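PDB 4F1J: thrombospondin related anonymous protein from Plasmodium falciparum, which probably mediates host-cell adhesion and includes a magnesium-binding von Willebrand factor A domain, the part of the longer membrane protein present here. Local coordinates for residues A[9-14]-A[102-107]; A[28-33]-A[81-86]; A[34-39]-A[190-195]; A[124-129]-A[157-162]. All coordinates share one frame; numbering follows the deposited sequence.

From the N terminus, strand 8-15 opens interaction 1, which closes on the end of helix 94-106. Within that loop lies interaction 2, where helix 22-38 meets the turn after helix 72-80. The next residues of the same helix begin interaction 3 and join it to helix 184-200, so interaction 3 crosses both earlier contacts. Interaction 4 starts after interaction 1 has closed and falls inside the span of interaction 3, tying the loop after strand 115-122 to helix 157-163. Strand 8-15 links the first three: Met14 packs on Ala29, Ala33 and Leu82, Leu12 on Leu36, and Leu10 on Met192. Interaction 4 lies apart, about 9 Å from interaction 3 between nearest atoms.

Interaction 1: A[9-14]-A[102-107]; sequences DLYLLM and RKHLND. With SO4 (sulfate ion), chain F.
Tyr11 points one edge of its ring at a face of the His104 imidazole, a T-shaped pair with centroids 5.7 Å apart and planes at 72°. The touching atom is Tyr11 CE2, which stands above the imidazole near its rim, 4.1 Å from His104 CG. The two side chains run past each other in opposite senses, Tyr11 reaching out from strand 8-15 and His104 back from the last turn of helix 94-106. On His104, CG lies anti to the carbonyl carbon (chi1 -73°), which swings the imidazole toward the strand, and chi2 (71°) turns its face to the tyrosine. Beyond this pair, the phenol end of Tyr11 passes Leu105, with OH 3.9 Å from CD2. Neither polar group is paired across the contact: Tyr11 OH bonds Gln116 OE1, and His104 ND1 bonds Gln100 O one helical turn back. Tyr50 brings a further ring against His104. Away from the strand, Arg102 bends at chi3 and sends NH1 to a sulfate, probably from the crystallisation liquor, with a weak bond of 3.1 Å to its O2; Arg142 holds the same ion. The strand-to-helix contact joins the central sheet to one of its covering helices. Its chemistry is thus aromatic and apolar, and the bonds that orient the tyrosine hydroxyl and the histidine ring come from outside the two segments.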
loop_
_atom_site.group_PDB
_atom_site.type_symbol
_atom_site.label_atom_id
_atom_site.label_comp_id
_atom_site.label_asym_id
_atom_site.label_seq_id
_atom_site.Cartn_x
_atom_site.Cartn_y
_atom_site.Cartn_z
ATOM N N ASP A 9 -10.770 3.351 5.202
ATOM C CA ASP A 9 -10.165 2.043 5.459
ATOM C C ASP A 9 -9.004 1.988 4.473
ATOM O O ASP A 9 -9.211 2.060 3.245
ATOM C CB ASP A 9 -11.151 0.885 5.255
ATOM C CG ASP A 9 -12.276 0.879 6.274
ATOM O OD1 ASP A 9 -12.054 1.350 7.425
ATOM O OD2 ASP A 9 -13.356 0.323 5.951
ATOM N N LEU A 10 -7.780 1.921 5.006
ATOM C CA LEU A 10 -6.578 2.043 4.167
ATOM C C LEU A 10 -5.831 0.717 4.223
ATOM O O LEU A 10 -5.441 0.264 5.291
ATOM C CB LEU A 10 -5.692 3.210 4.633
ATOM C CG LEU A 10 -4.552 3.660 3.726
ATOM C CD1 LEU A 10 -4.053 5.057 4.096
ATOM C CD2 LEU A 10 -3.381 2.628 3.777
ATOM N N TYR A 11 -5.712 0.087 3.063
ATOM C CA TYR A 11 -5.118 -1.222 2.903
ATOM C C TYR A 11 -3.712 -1.054 2.336
ATOM O O TYR A 11 -3.497 -0.865 1.108
ATOM C CB TYR A 11 -5.939 -2.139 1.974
ATOM C CG TYR A 11 -7.387 -2.281 2.353
ATOM C CD1 TYR A 11 -8.326 -1.322 1.973
ATOM C CD2 TYR A 11 -7.819 -3.325 3.117
ATOM C CE1 TYR A 11 -9.658 -1.438 2.352
ATOM C CE2 TYR A 11 -9.139 -3.457 3.486
ATOM C CZ TYR A 11 -10.064 -2.516 3.091
ATOM O OH TYR A 11 -11.384 -2.656 3.515
ATOM N N LEU A 12 -2.753 -1.135 3.247
ATOM C CA LEU A 12 -1.333 -1.063 2.895
ATOM C C LEU A 12 -0.829 -2.446 2.422
ATOM O O LEU A 12 -0.850 -3.421 3.192
ATOM C CB LEU A 12 -0.522 -0.550 4.101
ATOM C CG LEU A 12 0.992 -0.490 3.892
ATOM C CD1 LEU A 12 1.379 0.458 2.763
ATOM C CD2 LEU A 12 1.666 -0.095 5.257
ATOM N N LEU A 13 -0.375 -2.535 1.161
ATOM C CA LEU A 13 0.110 -3.790 0.598
ATOM C C LEU A 13 1.586 -3.584 0.321
ATOM O O LEU A 13 1.962 -2.803 -0.562
ATOM C CB LEU A 13 -0.623 -4.169 -0.714
ATOM C CG LEU A 13 -2.140 -4.043 -0.765
ATOM C CD1 LEU A 13 -2.717 -4.706 -2.008
ATOM C CD2 LEU A 13 -2.873 -4.523 0.466
ATOM N N MET A 14 2.422 -4.282 1.091
ATOM C CA MET A 14 3.865 -4.010 1.087
ATOM C C MET A 14 4.622 -5.173 0.438
ATOM O O MET A 14 4.678 -6.261 0.982
ATOM C CB MET A 14 4.330 -3.779 2.521
ATOM C CG MET A 14 5.785 -3.469 2.648
ATOM S SD MET A 14 6.180 -3.128 4.372
ATOM C CE MET A 14 7.874 -2.511 4.233
ATOM N N ARG A 102 -10.171 -7.593 -1.608
ATOM C CA ARG A 102 -11.499 -7.890 -2.125
ATOM C C ARG A 102 -12.236 -8.857 -1.213
ATOM O O ARG A 102 -13.444 -8.787 -1.131
ATOM C CB ARG A 102 -11.397 -8.423 -3.560
ATOM C CG ARG A 102 -12.747 -8.586 -4.296
ATOM C CD ARG A 102 -12.511 -8.782 -5.796
ATOM N NE ARG A 102 -11.779 -10.005 -6.081
ATOM C CZ ARG A 102 -12.331 -11.173 -6.384
ATOM N NH1 ARG A 102 -13.644 -11.305 -6.405
ATOM N NH2 ARG A 102 -11.562 -12.225 -6.646
ATOM N N LYS A 103 -11.523 -9.745 -0.499
ATOM C CA LYS A 103 -12.185 -10.660 0.446
ATOM C C LYS A 103 -12.767 -9.874 1.630
ATOM O O LYS A 103 -13.863 -10.194 2.094
ATOM C CB LYS A 103 -11.232 -11.769 0.920
ATOM C CG LYS A 103 -10.990 -12.848 -0.102
ATOM C CD LYS A 103 -9.853 -13.754 0.350
ATOM N N HIS A 104 -12.058 -8.846 2.108
ATOM C CA HIS A 104 -12.629 -7.964 3.137
ATOM C C HIS A 104 -13.950 -7.373 2.650
ATOM O O HIS A 104 -14.933 -7.314 3.404
ATOM C CB HIS A 104 -11.686 -6.811 3.516
ATOM C CG HIS A 104 -10.509 -7.232 4.340
ATOM N ND1 HIS A 104 -9.465 -7.970 3.829
ATOM C CD2 HIS A 104 -10.207 -7.011 5.646
ATOM C CE1 HIS A 104 -8.570 -8.181 4.782
ATOM N NE2 HIS A 104 -8.991 -7.604 5.895
ATOM N N LEU A 105 -13.978 -6.923 1.402
ATOM C CA LEU A 105 -15.171 -6.259 0.857
ATOM C C LEU A 105 -16.272 -7.289 0.688
ATOM O O LEU A 105 -17.422 -7.047 1.095
ATOM C CB LEU A 105 -14.863 -5.569 -0.474
ATOM C CG LEU A 105 -13.685 -4.579 -0.403
ATOM C CD1 LEU A 105 -13.414 -3.879 -1.740
ATOM C CD2 LEU A 105 -13.908 -3.571 0.701
ATOM N N ASN A 106 -15.937 -8.424 0.087
ATOM C CA ASN A 106 -16.899 -9.535 -0.023
ATOM C C ASN A 106 -17.593 -9.881 1.292
ATOM O O ASN A 106 -18.844 -10.029 1.371
ATOM C CB ASN A 106 -16.206 -10.786 -0.554
ATOM C CG ASN A 106 -17.191 -11.875 -0.869
ATOM O OD1 ASN A 106 -17.859 -11.810 -1.895
ATOM N ND2 ASN A 106 -17.331 -12.855 0.038
ATOM N N ASP A 107 -16.772 -10.020 2.336
ATOM C CA ASP A 107 -17.232 -10.388 3.664
ATOM C C ASP A 107 -17.793 -9.234 4.522
ATOM O O ASP A 107 -18.201 -9.465 5.660
ATOM C CB ASP A 107 -16.100 -11.084 4.431
ATOM C CG ASP A 107 -15.711 -12.429 3.825
ATOM O OD1 ASP A 107 -16.313 -12.853 2.814
ATOM O OD2 ASP A 107 -14.804 -13.071 4.387
HETATM S S SO4 F . -16.523 -9.416 -6.589
HETATM O O1 SO4 F . -15.806 -8.157 -6.736
HETATM O O2 SO4 F . -16.241 -10.011 -5.285
HETATM O O3 SO4 F . -17.957 -9.194 -6.696
HETATM O O4 SO4 F . -16.127 -10.317 -7.668
#

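Interaction 2: A[28-33]-A[81-86]; sequences HAVPLA and SLLSTN
The turn leaving helix 72-80 settles against the flank of helix 22-38, where Val30 receives Leu82 and Leu83. Both methyl groups of Val30 take part. CG2 meets Leu82 at its CB, 3.9 Å away, while CG1 lies 3.9 Å from Leu83 CD2 and 4.0 Å from Leu83 CG. The CD2 methyl of Leu83 also approaches Val30 CB at 3.9 Å, so this one methyl sits against the fork of the valine, about equally far from CB, CG1 and CG2. With CG1 anti to its backbone N (chi1 166°), CG1 faces Leu83 alone, whereas CG2 stands between Leu82 CB and the Leu83 CD2 methyl. Helix 22-38 is the connecting helix of a right-handed beta-alpha-beta crossover, from strand 8-15 to its parallel neighbour 47-54, in the Rossmann-like von Willebrand factor A fold; its inner side packs on Met14, which Leu82 also touches. The turn is shaped by Ser84, the centre of an inverse gamma turn, and by Thr85, whose OG1 donates to Leu82 O at 2.7 Å from above the carbonyl plane. Trp25 NE1 of helix 22-38 bonds that same Leu82 O, and Arg22 NH2 bonds Leu83 O.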
loop_
_atom_site.group_PDB
_atom_site.type_symbol
_atom_site.label_atom_id
_atom_site.label_comp_id
_atom_site.label_asym_id
_atom_site.label_seq_id
_atom_site.Cartn_x
_atom_site.Cartn_y
_atom_site.Cartn_z
ATOM N N HIS A 28 15.494 1.037 4.474
ATOM C CA HIS A 28 14.566 1.872 3.710
ATOM C C HIS A 28 13.111 1.408 3.696
ATOM O O HIS A 28 12.216 2.237 3.978
ATOM C CB HIS A 28 15.042 2.062 2.290
ATOM C CG HIS A 28 16.425 2.647 2.193
ATOM N ND1 HIS A 28 16.733 3.903 2.660
ATOM C CD2 HIS A 28 17.565 2.144 1.672
ATOM C CE1 HIS A 28 18.017 4.145 2.439
ATOM N NE2 HIS A 28 18.549 3.090 1.849
ATOM N N ALA A 29 12.859 0.142 3.336
ATOM C CA ALA A 29 11.456 -0.362 3.204
ATOM C C ALA A 29 10.687 -0.284 4.517
ATOM O O ALA A 29 9.580 0.274 4.564
ATOM C CB ALA A 29 11.401 -1.816 2.647
ATOM N N VAL A 30 11.262 -0.831 5.578
ATOM C CA VAL A 30 10.599 -0.806 6.882
ATOM C C VAL A 30 10.422 0.639 7.392
ATOM O O VAL A 30 9.319 1.023 7.770
ATOM C CB VAL A 30 11.251 -1.790 7.906
ATOM C CG1 VAL A 30 10.781 -1.516 9.324
ATOM C CG2 VAL A 30 10.910 -3.258 7.499
ATOM N N PRO A 31 11.500 1.446 7.410
ATOM C CA PRO A 31 11.337 2.873 7.737
ATOM C C PRO A 31 10.346 3.642 6.863
ATOM O O PRO A 31 9.707 4.582 7.353
ATOM C CB PRO A 31 12.747 3.431 7.592
ATOM C CG PRO A 31 13.639 2.264 7.877
ATOM C CD PRO A 31 12.927 1.075 7.275
ATOM N N LEU A 32 10.214 3.261 5.594
ATOM C CA LEU A 32 9.257 3.918 4.697
ATOM C C LEU A 32 7.815 3.621 5.124
ATOM O O LEU A 32 6.980 4.532 5.161
ATOM C CB LEU A 32 9.450 3.442 3.278
ATOM C CG LEU A 32 8.411 3.842 2.237
ATOM C CD1 LEU A 32 8.348 5.350 2.108
ATOM C CD2 LEU A 32 8.749 3.171 0.884
ATOM N N ALA A 33 7.528 2.350 5.401
ATOM C CA ALA A 33 6.200 1.933 5.889
ATOM C C ALA A 33 5.901 2.659 7.210
ATOM O O ALA A 33 4.783 3.102 7.454
ATOM C CB ALA A 33 6.150 0.421 6.087
ATOM N N SER A 81 8.525 -4.879 13.726
ATOM C CA SER A 81 8.719 -6.317 13.885
ATOM C C SER A 81 9.062 -7.027 12.577
ATOM O O SER A 81 9.484 -8.187 12.607
ATOM C CB SER A 81 7.496 -6.986 14.536
ATOM O OG SER A 81 6.476 -7.301 13.609
ATOM N N LEU A 82 8.884 -6.354 11.433
ATOM C CA LEU A 82 9.221 -6.961 10.139
ATOM C C LEU A 82 10.727 -7.104 9.958
ATOM O O LEU A 82 11.176 -7.786 9.050
ATOM C CB LEU A 82 8.640 -6.126 8.977
ATOM C CG LEU A 82 7.114 -6.121 8.879
ATOM C CD1 LEU A 82 6.672 -5.100 7.813
ATOM C CD2 LEU A 82 6.560 -7.488 8.573
ATOM N N LEU A 83 11.493 -6.423 10.804
ATOM C CA LEU A 83 12.953 -6.508 10.781
ATOM C C LEU A 83 13.414 -7.865 11.263
ATOM O O LEU A 83 14.308 -8.459 10.669
ATOM C CB LEU A 83 13.558 -5.417 11.669
ATOM C CG LEU A 83 13.303 -3.972 11.226
ATOM C CD1 LEU A 83 13.754 -2.999 12.326
ATOM C CD2 LEU A 83 13.990 -3.647 9.921
ATOM N N SER A 84 12.768 -8.377 12.310
ATOM C CA SER A 84 13.126 -9.672 12.926
ATOM C C SER A 84 12.412 -10.830 12.232
ATOM O O SER A 84 11.638 -11.565 12.852
ATOM C CB SER A 84 12.766 -9.648 14.414
ATOM O OG SER A 84 13.260 -8.472 15.030
ATOM N N THR A 85 12.677 -10.973 10.935
ATOM C CA THR A 85 12.084 -12.004 10.098
ATOM C C THR A 85 13.098 -12.462 9.046
ATOM O O THR A 85 14.199 -11.908 8.950
ATOM C CB THR A 85 10.905 -11.434 9.285
ATOM O OG1 THR A 85 11.413 -10.421 8.414
ATOM C CG2 THR A 85 9.826 -10.838 10.187
ATOM N N ASN A 86 12.672 -13.424 8.229
ATOM C CA ASN A 86 13.424 -13.902 7.073
ATOM C C ASN A 86 13.174 -13.071 5.826
ATOM O O ASN A 86 13.520 -13.491 4.728
ATOM C CB ASN A 86 13.102 -15.380 6.786
ATOM C CG ASN A 86 11.653 -15.617 6.377
ATOM O OD1 ASN A 86 10.791 -14.737 6.509
ATOM N ND2 ASN A 86 11.372 -16.827 5.867
#

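Interaction 3: A[34-39]-A[190-195]; sequences MKLIQQ and PFMKAV
Two helices that pack on the same face of the central sheet of this von Willebrand factor A domain, 22-38 and 184-200, meet where Met192 inserts its side chain against Leu36 and Gln39. Met192 bends twice, at chi2 (-48°) and chi3 (-71°), and this folded course lets its two halves touch different partners. Its base lies against the aliphatic part of Gln39: CB is 4.0 Å from Gln39 CB, and CG is 4.0 Å from Gln39 CG. Its far end crosses Leu36 at about a right angle, with SD 4.0 Å from Leu36 CG and CE 4.1 Å from the CD2 methyl. Gln39 itself is bent at chi2, which carries its amide back over its own helix, where NE2 donates to Lys35 O at 3.0 Å and 160°. The acceptor lies close to the amide plane, and the bond holds the amide back against its own backbone while the methylene groups serve the methionine. No hydrogen bond spans the two segments; the meeting surface is apolar. Beneath it, Leu36 rests on Leu121 of strand 115-122, and Phe191 meets Phe149 of strand 145-151 edge-to-face. Cys4, near the N terminus of the chain and disulfide-bonded to Cys196, touches Met192 and shares a backbone hydrogen bond with Gln39. On another side of helix 22-38, Met34 and Ile37 pack on helix 72-80.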
loop_
_atom_site.group_PDB
_atom_site.type_symbol
_atom_site.label_atom_id
_atom_site.label_comp_id
_atom_site.label_asym_id
_atom_site.label_seq_id
_atom_site.Cartn_x
_atom_site.Cartn_y
_atom_site.Cartn_z
ATOM N N MET A 34 6.907 2.776 8.075
ATOM C CA MET A 34 6.741 3.539 9.318
ATOM C C MET A 34 6.362 5.015 9.105
ATOM O O MET A 34 5.400 5.519 9.741
ATOM C CB MET A 34 7.982 3.373 10.206
ATOM C CG MET A 34 8.072 1.971 10.728
ATOM S SD MET A 34 9.536 1.657 11.737
ATOM C CE MET A 34 8.995 2.366 13.288
ATOM N N LYS A 35 7.101 5.702 8.241
ATOM C CA LYS A 35 6.829 7.089 7.912
ATOM C C LYS A 35 5.464 7.238 7.218
ATOM O O LYS A 35 4.768 8.208 7.429
ATOM C CB LYS A 35 7.952 7.682 7.042
ATOM C CG LYS A 35 7.837 9.193 6.860
ATOM C CD LYS A 35 9.129 9.845 6.520
ATOM C CE LYS A 35 8.945 11.366 6.341
ATOM N NZ LYS A 35 10.218 12.083 6.030
ATOM N N LEU A 36 5.069 6.270 6.405
ATOM C CA LEU A 36 3.766 6.327 5.750
ATOM C C LEU A 36 2.674 6.344 6.815
ATOM O O LEU A 36 1.765 7.206 6.789
ATOM C CB LEU A 36 3.611 5.112 4.824
ATOM C CG LEU A 36 2.287 4.939 4.062
ATOM C CD1 LEU A 36 2.581 3.998 2.893
ATOM C CD2 LEU A 36 1.075 4.401 4.866
ATOM N N ILE A 37 2.793 5.431 7.771
ATOM C CA ILE A 37 1.842 5.323 8.877
ATOM C C ILE A 37 1.818 6.596 9.707
ATOM O O ILE A 37 0.755 7.035 10.154
ATOM C CB ILE A 37 2.114 4.069 9.711
ATOM C CG1 ILE A 37 1.682 2.849 8.881
ATOM C CG2 ILE A 37 1.415 4.134 11.107
ATOM C CD1 ILE A 37 2.203 1.519 9.368
ATOM N N GLN A 38 2.969 7.249 9.837
ATOM C CA GLN A 38 2.997 8.556 10.505
ATOM C C GLN A 38 2.198 9.667 9.791
ATOM O O GLN A 38 1.901 10.683 10.408
ATOM C CB GLN A 38 4.425 9.012 10.719
ATOM C CG GLN A 38 5.115 8.178 11.743
ATOM C CD GLN A 38 6.555 8.549 11.911
ATOM O OE1 GLN A 38 7.254 8.825 10.936
ATOM N NE2 GLN A 38 7.019 8.554 13.159
ATOM N N GLN A 39 1.850 9.470 8.514
ATOM C CA GLN A 39 1.049 10.419 7.773
ATOM C C GLN A 39 -0.442 10.249 8.024
ATOM O O GLN A 39 -1.213 11.004 7.470
ATOM C CB GLN A 39 1.277 10.284 6.263
ATOM C CG GLN A 39 2.761 10.331 5.818
ATOM C CD GLN A 39 3.512 11.497 6.416
ATOM O OE1 GLN A 39 3.116 12.663 6.247
ATOM N NE2 GLN A 39 4.610 11.204 7.104
ATOM N N PRO A 190 4.783 13.970 0.590
ATOM C CA PRO A 190 4.071 14.563 -0.537
ATOM C C PRO A 190 3.137 13.579 -1.257
ATOM O O PRO A 190 2.030 13.942 -1.650
ATOM C CB PRO A 190 5.211 15.011 -1.447
ATOM C CG PRO A 190 6.324 15.327 -0.495
ATOM C CD PRO A 190 6.237 14.234 0.513
ATOM N N PHE A 191 3.576 12.333 -1.402
ATOM C CA PHE A 191 2.731 11.299 -2.005
ATOM C C PHE A 191 1.438 11.089 -1.199
ATOM O O PHE A 191 0.338 11.133 -1.757
ATOM C CB PHE A 191 3.532 9.995 -2.165
ATOM C CG PHE A 191 2.694 8.787 -2.542
ATOM C CD1 PHE A 191 2.164 8.637 -3.831
ATOM C CD2 PHE A 191 2.474 7.784 -1.625
ATOM C CE1 PHE A 191 1.408 7.509 -4.168
ATOM C CE2 PHE A 191 1.717 6.655 -1.968
ATOM C CZ PHE A 191 1.204 6.526 -3.244
ATOM N N MET A 192 1.562 10.852 0.101
ATOM C CA MET A 192 0.390 10.560 0.921
ATOM C C MET A 192 -0.538 11.787 1.003
ATOM O O MET A 192 -1.769 11.658 1.024
ATOM C CB MET A 192 0.809 10.120 2.323
ATOM C CG MET A 192 1.415 8.756 2.405
ATOM S SD MET A 192 0.499 7.432 1.552
ATOM C CE MET A 192 -0.915 7.274 2.631
ATOM N N LYS A 193 0.053 12.976 1.009
ATOM C CA LYS A 193 -0.755 14.199 0.956
ATOM C C LYS A 193 -1.603 14.248 -0.303
ATOM O O LYS A 193 -2.825 14.473 -0.220
ATOM C CB LYS A 193 0.114 15.449 1.065
ATOM C CG LYS A 193 -0.718 16.718 1.227
ATOM C CD LYS A 193 0.160 17.948 1.298
ATOM C CE LYS A 193 -0.659 19.190 1.623
ATOM N NZ LYS A 193 0.272 20.288 2.070
ATOM N N ALA A 194 -0.985 13.964 -1.445
ATOM C CA ALA A 194 -1.657 13.964 -2.755
ATOM C C ALA A 194 -2.728 12.888 -2.834
ATOM O O ALA A 194 -3.828 13.127 -3.308
ATOM C CB ALA A 194 -0.658 13.766 -3.857
ATOM N N VAL A 195 -2.376 11.681 -2.401
ATOM C CA VAL A 195 -3.306 10.570 -2.356
ATOM C C VAL A 195 -4.533 10.912 -1.549
ATOM O O VAL A 195 -5.647 10.685 -1.999
ATOM C CB VAL A 195 -2.626 9.300 -1.778
ATOM C CG1 VAL A 195 -3.652 8.203 -1.481
ATOM C CG2 VAL A 195 -1.606 8.805 -2.801
#

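Interaction 4: A[124-129]-A[157-162]; sequences GIPDSI and VAFNRF. With EDO (1,2-ethanediol), chain O.
Phe159 of helix 157-163 packs its ring against Pro126 and Ile129 of the loop that follows strand 115-122, near the metal sites of the von Willebrand factor A fold. Asp123, the residue before Gly124, binds one magnesium ion with Ser17 and Ser19, the metal-ion-dependent adhesion site; the Pro126 side chain is about 6 Å from that of Ser95, which with Asp131 binds the second magnesium ion. The ring is where packing is tight. Pro126 CG comes within 3.4 Å of Phe159 CE2, and Ile129 CG2 within 3.2 Å of CE1. Ile129 CG1 stands over one ring face in a CH-pi contact, 4.2 Å from the centroid and 27° off the normal. Phe159 CG, anti to its backbone N (chi1 171°), carries the ring out to both partners. Elsewhere the contact is looser. One water lies 2.8 Å from both Gly124 O and Asn160 OD1, placed to donate to either, though it has more acceptors in reach than protons; Asn160 ND2 is held by Tyr176 OH. Toward solvent, Ser128 begins helix 129-141 as its N-cap, its OG bonding the backbone N of Asp131. The same Ser128 OG also shares a hydrogen bond of 3.0 Å with O2 of an ethanediol molecule, probably from the crystallisation liquor.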
loop_
_atom_site.group_PDB
_atom_site.type_symbol
_atom_site.label_atom_id
_atom_site.label_comp_id
_atom_site.label_asym_id
_atom_site.label_seq_id
_atom_site.Cartn_x
_atom_site.Cartn_y
_atom_site.Cartn_z
ATOM N N GLY A 124 8.792 -3.716 -8.054
ATOM C CA GLY A 124 8.743 -4.583 -9.229
ATOM C C GLY A 124 7.436 -4.528 -9.981
ATOM O O GLY A 124 6.564 -3.692 -9.724
ATOM N N ILE A 125 7.344 -5.440 -10.946
ATOM C CA ILE A 125 6.169 -5.647 -11.754
ATOM C C ILE A 125 5.451 -6.918 -11.251
ATOM O O ILE A 125 6.111 -7.921 -10.929
ATOM C CB ILE A 125 6.583 -5.811 -13.233
ATOM C CG1 ILE A 125 7.276 -4.530 -13.741
ATOM C CG2 ILE A 125 5.368 -6.093 -14.090
ATOM C CD1 ILE A 125 8.236 -4.787 -14.862
ATOM N N PRO A 126 4.112 -6.910 -11.215
ATOM C CA PRO A 126 3.425 -8.101 -10.768
ATOM C C PRO A 126 3.735 -9.323 -11.637
ATOM O O PRO A 126 3.936 -9.196 -12.847
ATOM C CB PRO A 126 1.941 -7.744 -10.915
ATOM C CG PRO A 126 1.910 -6.290 -10.998
ATOM C CD PRO A 126 3.169 -5.836 -11.584
ATOM N N ASP A 127 3.758 -10.489 -11.009
ATOM C CA ASP A 127 4.009 -11.732 -11.739
ATOM C C ASP A 127 2.942 -11.990 -12.782
ATOM O O ASP A 127 3.229 -12.579 -13.839
ATOM C CB ASP A 127 4.161 -12.868 -10.767
ATOM C CG ASP A 127 5.431 -12.724 -9.900
ATOM O OD1 ASP A 127 6.482 -12.206 -10.348
ATOM O OD2 ASP A 127 5.350 -13.124 -8.759
ATOM N N SER A 128 1.725 -11.515 -12.507
ATOM C CA SER A 128 0.626 -11.558 -13.471
ATOM C C SER A 128 -0.027 -10.189 -13.576
ATOM O O SER A 128 -0.893 -9.833 -12.774
ATOM C CB SER A 128 -0.394 -12.617 -13.071
ATOM O OG SER A 128 -1.551 -12.562 -13.900
ATOM N N ILE A 129 0.367 -9.429 -14.593
ATOM C CA ILE A 129 -0.299 -8.156 -14.867
ATOM C C ILE A 129 -1.795 -8.389 -15.169
ATOM O O ILE A 129 -2.644 -7.624 -14.693
ATOM C CB ILE A 129 0.492 -7.331 -15.934
ATOM C CG1 ILE A 129 1.781 -6.841 -15.288
ATOM C CG2 ILE A 129 -0.328 -6.139 -16.471
ATOM C CD1 ILE A 129 2.777 -6.352 -16.223
ATOM N N VAL A 157 6.695 2.055 -14.877
ATOM C CA VAL A 157 5.883 3.243 -14.629
ATOM C C VAL A 157 4.518 3.189 -15.329
ATOM O O VAL A 157 3.491 3.519 -14.726
ATOM C CB VAL A 157 6.659 4.510 -15.015
ATOM C CG1 VAL A 157 5.772 5.744 -14.951
ATOM C CG2 VAL A 157 7.886 4.647 -14.143
ATOM N N ALA A 158 4.505 2.783 -16.603
ATOM C CA ALA A 158 3.263 2.672 -17.367
ATOM C C ALA A 158 2.274 1.762 -16.639
ATOM O O ALA A 158 1.104 2.119 -16.444
ATOM C CB ALA A 158 3.560 2.122 -18.770
ATOM N N PHE A 159 2.747 0.599 -16.203
ATOM C CA PHE A 159 1.840 -0.315 -15.536
ATOM C C PHE A 159 1.330 0.254 -14.216
ATOM O O PHE A 159 0.162 0.102 -13.893
ATOM C CB PHE A 159 2.457 -1.677 -15.256
ATOM C CG PHE A 159 1.600 -2.509 -14.382
ATOM C CD1 PHE A 159 0.515 -3.188 -14.921
ATOM C CD2 PHE A 159 1.773 -2.504 -12.992
ATOM C CE1 PHE A 159 -0.315 -3.922 -14.114
ATOM C CE2 PHE A 159 0.948 -3.224 -12.204
ATOM C CZ PHE A 159 -0.115 -3.936 -12.763
ATOM N N ASN A 160 2.209 0.873 -13.431
ATOM C CA ASN A 160 1.758 1.454 -12.168
ATOM C C ASN A 160 0.690 2.531 -12.398
ATOM O O ASN A 160 -0.302 2.604 -11.682
ATOM C CB ASN A 160 2.931 2.056 -11.415
ATOM C CG ASN A 160 3.938 1.018 -10.936
ATOM O OD1 ASN A 160 3.644 -0.171 -10.808
ATOM N ND2 ASN A 160 5.149 1.480 -10.695
ATOM N N ARG A 161 0.910 3.379 -13.403
ATOM C CA ARG A 161 -0.034 4.425 -13.751
ATOM C C ARG A 161 -1.367 3.857 -14.229
ATOM O O ARG A 161 -2.407 4.334 -13.783
ATOM C CB ARG A 161 0.602 5.384 -14.759
ATOM C CG ARG A 161 1.666 6.290 -14.107
ATOM C CD ARG A 161 2.394 7.159 -15.128
ATOM N NE ARG A 161 1.464 8.098 -15.736
ATOM C CZ ARG A 161 1.344 9.392 -15.422
ATOM N NH1 ARG A 161 2.152 9.989 -14.556
ATOM N NH2 ARG A 161 0.424 10.107 -16.031
ATOM N N PHE A 162 -1.325 2.816 -15.073
ATOM C CA PHE A 162 -2.536 2.124 -15.555
ATOM C C PHE A 162 -3.316 1.583 -14.326
ATOM O O PHE A 162 -4.541 1.782 -14.192
ATOM C CB PHE A 162 -2.209 0.911 -16.467
ATOM C CG PHE A 162 -1.839 1.219 -17.907
ATOM C CD1 PHE A 162 -2.667 1.976 -18.732
ATOM C CD2 PHE A 162 -0.709 0.598 -18.484
ATOM C CE1 PHE A 162 -2.339 2.191 -20.077
ATOM C CE2 PHE A 162 -0.370 0.803 -19.834
ATOM C CZ PHE A 162 -1.187 1.596 -20.627
HETATM C C1 EDO O . -0.355 -13.021 -18.092
HETATM O O1 EDO O . 0.031 -11.989 -17.179
HETATM C C2 EDO O . -0.346 -14.434 -17.472
HETATM O O2 EDO O . -0.766 -14.506 -16.094
HETATM O O HOH W 1 5.956 -1.575 -11.425
#